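Local coordinates for protein probable N-glycosylase/DNA lyase (PDB 3N0U) that is probably an N-glycosylase/DNA lyase of the 8-oxoguanine DNA glycosylase family, a mostly helical protein of the helix-hairpin-helix clan, at residues P99-R102 and A103-V107. Numbering follows the deposited sequence.
Sequences PQKR and AEFIV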
# COMPACT_ATOMS: atom_id res chain seq x y z
N PRO A 99 12.39 12.32 8.31
CA PRO A 99 12.20 11.57 9.56
C PRO A 99 11.37 12.31 10.59
O PRO A 99 10.60 11.67 11.31
CB PRO A 99 13.62 11.34 10.05
CG PRO A 99 14.42 12.45 9.45
CD PRO A 99 13.80 12.68 8.10
N GLN A 100 11.53 13.62 10.71
CA GLN A 100 10.78 14.36 11.73
C GLN A 100 9.29 14.31 11.43
O GLN A 100 8.48 13.99 12.29
CB GLN A 100 11.27 15.80 11.85
CG GLN A 100 10.59 16.57 12.95
CD GLN A 100 10.97 16.10 14.35
OE1 GLN A 100 12.08 15.62 14.61
NE2 GLN A 100 10.04 16.27 15.27
N LYS A 101 8.92 14.63 10.20
CA LYS A 101 7.51 14.70 9.87
C LYS A 101 6.86 13.31 9.92
O LYS A 101 5.74 13.16 10.40
CB LYS A 101 7.32 15.37 8.51
CG LYS A 101 5.95 15.92 8.30
CD LYS A 101 5.65 17.05 9.31
CE LYS A 101 4.45 16.74 10.17
NZ LYS A 101 3.98 17.97 10.88
N ARG A 102 7.53 12.29 9.41
CA ARG A 102 6.94 10.94 9.46
C ARG A 102 6.80 10.48 10.90
O ARG A 102 5.81 9.84 11.25
CB ARG A 102 7.78 9.94 8.66
CG ARG A 102 7.90 10.24 7.17
CD ARG A 102 6.57 10.16 6.41
NE ARG A 102 6.79 10.65 5.05
CZ ARG A 102 6.82 11.93 4.70
NH1 ARG A 102 6.63 12.90 5.61
NH2 ARG A 102 7.06 12.26 3.45
N ALA A 103 7.78 10.79 11.74
CA ALA A 103 7.69 10.43 13.16
C ALA A 103 6.46 11.09 13.78
O ALA A 103 5.74 10.47 14.56
CB ALA A 103 8.94 10.84 13.90
N GLU A 104 6.22 12.35 13.42
CA GLU A 104 5.10 13.09 13.97
C GLU A 104 3.77 12.46 13.56
O GLU A 104 2.86 12.32 14.39
CB GLU A 104 5.17 14.56 13.54
CG GLU A 104 6.29 15.32 14.24
CD GLU A 104 6.50 16.74 13.75
OE1 GLU A 104 5.76 17.19 12.86
OE2 GLU A 104 7.41 17.41 14.29
N PHE A 105 3.67 12.08 12.29
CA PHE A 105 2.48 11.39 11.81
C PHE A 105 2.22 10.12 12.60
O PHE A 105 1.09 9.87 13.03
CB PHE A 105 2.62 10.99 10.33
CG PHE A 105 2.66 12.13 9.37
CD1 PHE A 105 2.16 13.37 9.68
CD2 PHE A 105 3.23 11.95 8.12
CE1 PHE A 105 2.21 14.41 8.77
CE2 PHE A 105 3.27 12.96 7.19
CZ PHE A 105 2.77 14.20 7.52
N ILE A 106 3.25 9.31 12.79
CA ILE A 106 3.11 8.01 13.46
C ILE A 106 2.67 8.23 14.91
O ILE A 106 1.74 7.55 15.41
CB ILE A 106 4.41 7.19 13.34
CG1 ILE A 106 4.58 6.74 11.89
CG2 ILE A 106 4.39 5.96 14.26
CD1 ILE A 106 5.99 6.31 11.53
N VAL A 107 3.32 9.15 15.60
CA VAL A 107 2.97 9.41 16.99
C VAL A 107 1.49 9.84 17.08
O VAL A 107 0.73 9.37 17.94
CB VAL A 107 3.89 10.47 17.62
CG1 VAL A 107 3.36 10.87 18.99
CG2 VAL A 107 5.30 9.92 17.78
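Glu-104 is gripped by two side chains from the preceding turn of helix 99-109, a compact example of i to i+3 and i to i+4 pairing on one helix surface. Lys-101 NZ forms a salt bridge with Glu-104 OE1 at 2.8 Å, approaching nearly end-on to the C-O bond. The other oxygen, Glu-104 OE2, accepts an almost straight hydrogen bond (173°) from Gln-100 NE2, 3.0 Å away, on its anti side; amide and carboxylate stand 78° apart. With its CG anti to the backbone N (chi1 -176°) and a bend at chi2, Gln-100 turns its amide toward the next turn.

Contacts to the Phe-105 ring come mainly from Lys-101. The two side chains cross at about a right angle, Lys-101 CE lying 3.5 Å from Phe-105 CE1, and Lys-101 O sits over one ring face, 3.4 Å above the plane of Phe-105 and offset toward the rim.

The backbone supplies four successive i+4 bonds, Pro-99 O to Ala-103 N through Arg-102 O to Ile-106 N. Ala-103 and Ile-106 are buried, their side chains touching helices 84-93 and 47-59 respectively. With both carboxylate oxygens engaged, the rotation of Glu-104 should be restricted, and the nearby ammonium would be expected to stabilise its ionised form.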